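Local coordinates for hypothetical sugar kinase (Cytophaga hutchinsonii, PDB 3R8E), which probably phosphorylates a sugar at the expense of ATP, as a putative sugar kinase of the ROK family with a ribonuclease H-like fold, at residues 190-195 with 242-247; 255-260 with 291-296. All blocks are in the same frame, centred on the assembly; numbering follows the deposited sequence. Where two conformers were deposited one is given.

Interaction 1: residues 190-195 with 242-247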
loop_
_atom_site.group_PDB
_atom_site.type_symbol
_atom_site.label_atom_id
_atom_site.label_comp_id
_atom_site.label_asym_id
_atom_site.label_seq_id
_atom_site.Cartn_x
_atom_site.Cartn_y
_atom_site.Cartn_z
ATOM N N ASN A 190 2.191 -11.559 13.467
ATOM C CA ASN A 190 1.936 -12.824 14.157
ATOM C C ASN A 190 2.825 -13.946 13.579
ATOM O O ASN A 190 2.829 -15.063 14.101
ATOM C CB ASN A 190 0.454 -13.194 14.123
ATOM C CG ASN A 190 -0.385 -12.354 15.060
ATOM O OD1 ASN A 190 0.102 -11.794 16.054
ATOM N ND2 ASN A 190 -1.676 -12.255 14.773
ATOM N N GLN A 191 3.614 -13.625 12.527
ATOM C CA GLN A 191 4.552 -14.560 11.906
ATOM C C GLN A 191 6.004 -14.196 12.239
ATOM O O GLN A 191 6.805 -15.096 12.494
ATOM C CB GLN A 191 4.370 -14.600 10.376
ATOM C CG GLN A 191 3.048 -15.201 9.897
ATOM C CD GLN A 191 3.074 -16.706 9.882
ATOM O OE1 GLN A 191 3.624 -17.333 8.972
ATOM N NE2 GLN A 191 2.466 -17.317 10.884
ATOM N N VAL A 192 6.351 -12.889 12.227
ATOM C CA VAL A 192 7.743 -12.465 12.431
ATOM C C VAL A 192 7.984 -11.664 13.733
ATOM O O VAL A 192 9.146 -11.378 14.028
ATOM C CB VAL A 192 8.332 -11.703 11.207
ATOM C CG1 VAL A 192 8.280 -12.558 9.942
ATOM C CG2 VAL A 192 7.650 -10.359 10.990
ATOM N N GLY A 193 6.931 -11.345 14.495
ATOM C CA GLY A 193 7.067 -10.669 15.787
ATOM C C GLY A 193 7.925 -11.512 16.723
ATOM O O GLY A 193 7.881 -12.738 16.636
ATOM N N ILE A 194 8.744 -10.866 17.578
ATOM C CA ILE A 194 9.728 -11.502 18.480
ATOM C C ILE A 194 9.170 -12.761 19.193
ATOM O O ILE A 194 9.805 -13.813 19.104
ATOM C CB ILE A 194 10.343 -10.482 19.491
ATOM C CG1 ILE A 194 11.321 -9.520 18.763
ATOM C CG2 ILE A 194 11.052 -11.183 20.666
ATOM C CD1 ILE A 194 11.901 -8.334 19.627
ATOM N N ASN A 195 8.001 -12.669 19.859
ATOM C CA ASN A 195 7.421 -13.812 20.588
ATOM C C ASN A 195 7.052 -14.964 19.648
ATOM O O ASN A 195 7.182 -16.128 20.027
ATOM C CB ASN A 195 6.194 -13.391 21.406
ATOM C CG ASN A 195 6.434 -12.272 22.400
ATOM O OD1 ASN A 195 5.602 -11.374 22.563
ATOM N ND2 ASN A 195 7.569 -12.290 23.085
ATOM N N ALA A 242 16.278 -17.688 7.585
ATOM C CA ALA A 242 15.982 -17.794 6.153
ATOM C C ALA A 242 14.459 -17.805 5.905
ATOM O O ALA A 242 13.995 -17.157 4.968
ATOM C CB ALA A 242 16.620 -19.046 5.572
ATOM N N ASP A 243 13.686 -18.509 6.766
ATOM C CA ASP A 243 12.228 -18.577 6.650
ATOM C C ASP A 243 11.601 -17.219 7.006
ATOM O O ASP A 243 10.713 -16.758 6.286
ATOM C CB ASP A 243 11.643 -19.699 7.519
ATOM C CG ASP A 243 10.225 -20.062 7.121
ATOM O OD1 ASP A 243 10.052 -20.714 6.067
ATOM O OD2 ASP A 243 9.287 -19.675 7.850
ATOM N N ILE A 244 12.104 -16.565 8.085
ATOM C CA ILE A 244 11.666 -15.228 8.529
ATOM C C ILE A 244 11.898 -14.230 7.375
ATOM O O ILE A 244 10.997 -13.445 7.057
ATOM C CB ILE A 244 12.397 -14.814 9.853
ATOM C CG1 ILE A 244 11.935 -15.666 11.078
ATOM C CG2 ILE A 244 12.308 -13.303 10.145
ATOM C CD1 ILE A 244 10.427 -15.523 11.543
ATOM N N GLY A 245 13.065 -14.325 6.732
ATOM C CA GLY A 245 13.438 -13.487 5.594
ATOM C C GLY A 245 12.463 -13.582 4.437
ATOM O O GLY A 245 11.995 -12.555 3.941
ATOM N N THR A 246 12.103 -14.825 4.040
ATOM C CA THR A 246 11.131 -15.083 2.970
ATOM C C THR A 246 9.788 -14.416 3.302
ATOM O O THR A 246 9.220 -13.746 2.434
ATOM C CB THR A 246 10.960 -16.593 2.739
ATOM O OG1 THR A 246 12.225 -17.160 2.405
ATOM C CG2 THR A 246 9.945 -16.911 1.635
ATOM N N ILE A 247 9.298 -14.577 4.557
ATOM C CA ILE A 247 8.026 -13.993 5.004
ATOM C C ILE A 247 8.080 -12.456 4.905
ATOM O O ILE A 247 7.161 -11.869 4.336
ATOM C CB ILE A 247 7.619 -14.467 6.432
ATOM C CG1 ILE A 247 7.433 -16.005 6.479
ATOM C CG2 ILE A 247 6.342 -13.743 6.920
ATOM C CD1 ILE A 247 7.514 -16.626 7.885
#

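Interaction 2: residues 255-260 with 291-296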
loop_
_atom_site.group_PDB
_atom_site.type_symbol
_atom_site.label_atom_id
_atom_site.label_comp_id
_atom_site.label_asym_id
_atom_site.label_seq_id
_atom_site.Cartn_x
_atom_site.Cartn_y
_atom_site.Cartn_z
ATOM N N ILE A 255 3.897 -4.324 -0.328
ATOM C CA ILE A 255 4.071 -2.904 0.015
ATOM C C ILE A 255 4.633 -2.163 -1.200
ATOM O O ILE A 255 4.130 -1.105 -1.566
ATOM C CB ILE A 255 4.970 -2.720 1.270
ATOM C CG1 ILE A 255 4.306 -3.342 2.511
ATOM C CG2 ILE A 255 5.304 -1.241 1.519
ATOM C CD1 ILE A 255 5.281 -3.711 3.637
ATOM N N VAL A 256 5.657 -2.743 -1.836
ATOM C CA VAL A 256 6.297 -2.141 -3.005
ATOM C C VAL A 256 5.285 -2.029 -4.169
ATOM O O VAL A 256 5.248 -0.994 -4.826
ATOM C CB VAL A 256 7.564 -2.945 -3.386
ATOM C CG1 VAL A 256 8.053 -2.597 -4.781
ATOM C CG2 VAL A 256 8.667 -2.705 -2.360
ATOM N N ARG A 257 4.459 -3.065 -4.414
ATOM C CA ARG A 257 3.480 -3.011 -5.508
ATOM C C ARG A 257 2.465 -1.893 -5.282
ATOM O O ARG A 257 2.072 -1.210 -6.224
ATOM C CB ARG A 257 2.747 -4.357 -5.684
ATOM C CG ARG A 257 3.554 -5.429 -6.423
ATOM C CD ARG A 257 4.003 -4.963 -7.812
ATOM N NE ARG A 257 4.336 -6.075 -8.702
ATOM C CZ ARG A 257 4.437 -5.968 -10.024
ATOM N NH1 ARG A 257 4.215 -4.803 -10.621
ATOM N NH2 ARG A 257 4.720 -7.032 -10.764
ATOM N N VAL A 258 2.080 -1.677 -4.027
ATOM C CA VAL A 258 1.100 -0.642 -3.720
ATOM C C VAL A 258 1.708 0.782 -3.746
ATOM O O VAL A 258 1.115 1.686 -4.350
ATOM C CB VAL A 258 0.433 -0.924 -2.340
ATOM C CG1 VAL A 258 -0.411 0.262 -1.878
ATOM C CG2 VAL A 258 -0.412 -2.195 -2.371
HETATM N N MSE A 259 2.871 0.974 -3.084
HETATM C CA MSE A 259 3.505 2.278 -2.867
HETATM C C MSE A 259 4.506 2.718 -3.932
HETATM O O MSE A 259 4.788 3.914 -4.028
HETATM C CB MSE A 259 4.237 2.276 -1.512
HETATM C CG MSE A 259 3.333 1.953 -0.336
HETATM SE SE MSE A 259 2.051 3.369 -0.018
HETATM C CE MSE A 259 3.180 4.522 0.957
ATOM N N ASP A 260 5.103 1.763 -4.669
ATOM C CA ASP A 260 6.175 2.007 -5.633
ATOM C C ASP A 260 7.333 2.762 -4.945
ATOM O O ASP A 260 7.612 3.927 -5.234
ATOM C CB ASP A 260 5.747 2.700 -6.943
ATOM C CG ASP A 260 6.871 2.671 -7.972
ATOM O OD1 ASP A 260 7.918 2.021 -7.703
ATOM O OD2 ASP A 260 6.739 3.341 -9.007
ATOM N N THR A 291 12.313 -6.038 -12.811
ATOM C CA THR A 291 13.539 -5.229 -12.692
ATOM C C THR A 291 13.244 -3.722 -12.495
ATOM O O THR A 291 14.086 -3.023 -11.912
ATOM C CB THR A 291 14.486 -5.466 -13.873
ATOM O OG1 THR A 291 13.820 -5.174 -15.095
ATOM C CG2 THR A 291 15.042 -6.885 -13.897
ATOM N N TYR A 292 12.059 -3.235 -12.933
ATOM C CA TYR A 292 11.642 -1.844 -12.708
ATOM C C TYR A 292 11.847 -1.445 -11.229
ATOM O O TYR A 292 12.331 -0.351 -10.950
ATOM C CB TYR A 292 10.163 -1.624 -13.115
ATOM C CG TYR A 292 9.606 -0.305 -12.622
ATOM C CD1 TYR A 292 10.000 0.900 -13.199
ATOM C CD2 TYR A 292 8.741 -0.254 -11.527
ATOM C CE1 TYR A 292 9.530 2.121 -12.718
ATOM C CE2 TYR A 292 8.276 0.963 -11.028
ATOM C CZ TYR A 292 8.670 2.147 -11.630
ATOM O OH TYR A 292 8.243 3.352 -11.133
ATOM N N TYR A 293 11.518 -2.353 -10.295
ATOM C CA TYR A 293 11.677 -2.093 -8.857
ATOM C C TYR A 293 13.020 -2.513 -8.291
ATOM O O TYR A 293 13.508 -1.857 -7.377
ATOM C CB TYR A 293 10.623 -2.850 -8.046
ATOM C CG TYR A 293 9.198 -2.613 -8.474
ATOM C CD1 TYR A 293 8.465 -1.546 -7.963
ATOM C CD2 TYR A 293 8.556 -3.491 -9.337
ATOM C CE1 TYR A 293 7.125 -1.358 -8.305
ATOM C CE2 TYR A 293 7.225 -3.302 -9.706
ATOM C CZ TYR A 293 6.510 -2.236 -9.184
ATOM O OH TYR A 293 5.197 -2.059 -9.549
ATOM N N THR A 294 13.561 -3.659 -8.747
ATOM C CA THR A 294 14.739 -4.255 -8.120
ATOM C C THR A 294 16.093 -3.714 -8.611
ATOM O O THR A 294 17.064 -3.818 -7.859
ATOM C CB THR A 294 14.697 -5.778 -8.266
ATOM O OG1 THR A 294 14.795 -6.132 -9.637
ATOM C CG2 THR A 294 13.427 -6.396 -7.661
ATOM N N ASP A 295 16.186 -3.156 -9.836
ATOM C CA ASP A 295 17.479 -2.692 -10.370
ATOM C C ASP A 295 18.192 -1.674 -9.469
ATOM O O ASP A 295 19.402 -1.816 -9.262
ATOM C CB ASP A 295 17.341 -2.124 -11.788
ATOM C CG ASP A 295 17.439 -3.164 -12.891
ATOM O OD1 ASP A 295 17.572 -4.372 -12.568
ATOM O OD2 ASP A 295 17.396 -2.774 -14.074
ATOM N N ASP A 296 17.468 -0.678 -8.921
ATOM C CA ASP A 296 18.107 0.312 -8.051
ATOM C C ASP A 296 17.584 0.218 -6.608
ATOM O O ASP A 296 17.603 1.211 -5.877
ATOM C CB ASP A 296 17.959 1.744 -8.615
ATOM C CG ASP A 296 16.553 2.255 -8.897
ATOM O OD1 ASP A 296 15.582 1.494 -8.683
ATOM O OD2 ASP A 296 16.425 3.413 -9.353
HETATM O O HOH W 1 3.981 -0.352 -8.014
#

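Interaction 1: residues 190-195 with 242-247
Val192 slots its CG1 methyl between Ile244 and Ile247, two residues one helical turn apart on the helix 235-259. CG1 lies anti to the carbonyl carbon of Val192 (chi1 -58°), which carries this methyl toward the helix, where it comes to 3.8 Å from CG2 of Ile247 and 4.0 Å from CD1 of Ile244. The two isoleucines meet it differently. The side chain of Ile247 runs antiparallel to that of Val192 and offers its CG2 branch, while Ile244 crosses it at a slant and uses mainly the end of its chain. Bent at chi2 (-65°), Ile244 brings CD1 round to the backbone as well, and this methyl rests 3.8 Å from the carbonyl O of Gln191. In the ROK-family, ribonuclease H-like fold of this protein, the contact sets the short helix 189-192 against the long helix 235-259, just ahead of Gly193, the N-cap residue of helix 194-207. Gln191 flanks the valine. Its side chain lies roughly perpendicular to that of Ile247, with CB 4.1 Å from Ile247 CG2, and its OE1 stands 4.1 Å from Ile247 CD1. No hydrogen bond links the two segments, and the contact is van der Waals throughout, chiefly between the branched side chains of Val192, Ile244 and Ile247. Arg184 touches both Gln191 and Ile247, and Leu197 of helix 194-207 packs on Ile244.

Interaction 2: residues 255-260 with 291-296
The C-terminal end of helix 235-259, at the subunit interface, receives the two tyrosines of the short helix 291-294. Tyr292 OH donates a 2.6 Å hydrogen bond to Asp260 OD2, which accepts through its syn lone pair, the carboxylate plane being turned 51° from the ring. Tyr293 reaches in between Val256 and Arg257: Val256 CG1, anti to its own backbone N (chi1 165°), meets Tyr293 CD1 obliquely at 3.4 Å. Arg257 starts away from the tyrosine, but a bend at chi2 returns its guanidinium so that NH1 gives Tyr293 OH a weak hydrogen bond of 3.1 Å. Tyr293 CE2 lies over a guanidinium face, the two planes being 70° apart. A water in the plane of the Tyr293 ring sits 2.6 Å from Tyr293 OH and is also within hydrogen-bonding distance of Arg257 O, at 2.8 Å. CD2 of Tyr292 sits over the centre of one face of the Tyr293 ring. A phenylalanine in place of Tyr293 would probably leave Arg257 NH1 and the water without their hydroxyl partner. Asp260 also forms a salt bridge with Arg171 of the second subunit, so its buried negative charge is probably stabilised by partners from both chains.

Overall arrangement
Both contacts are largely buried and share helix 235-259, interaction 1 on its middle and interaction 2 at its C-terminal end, with centres about 21 Å apart and nearest atoms about 8 Å apart. Interaction 1 lies closer to the centre of the chain and is touched by no other subunit; aliphatic branches dominate it. Interaction 2, farther out, buries more surface between its segments and combines ring packing with hydrogen bonds, a water and charged groups. That polar character suits its place at the subunit interface, where Asn173 of the second subunit bonds to the same carboxylate and tyrosine hydroxyl that pair within the chain.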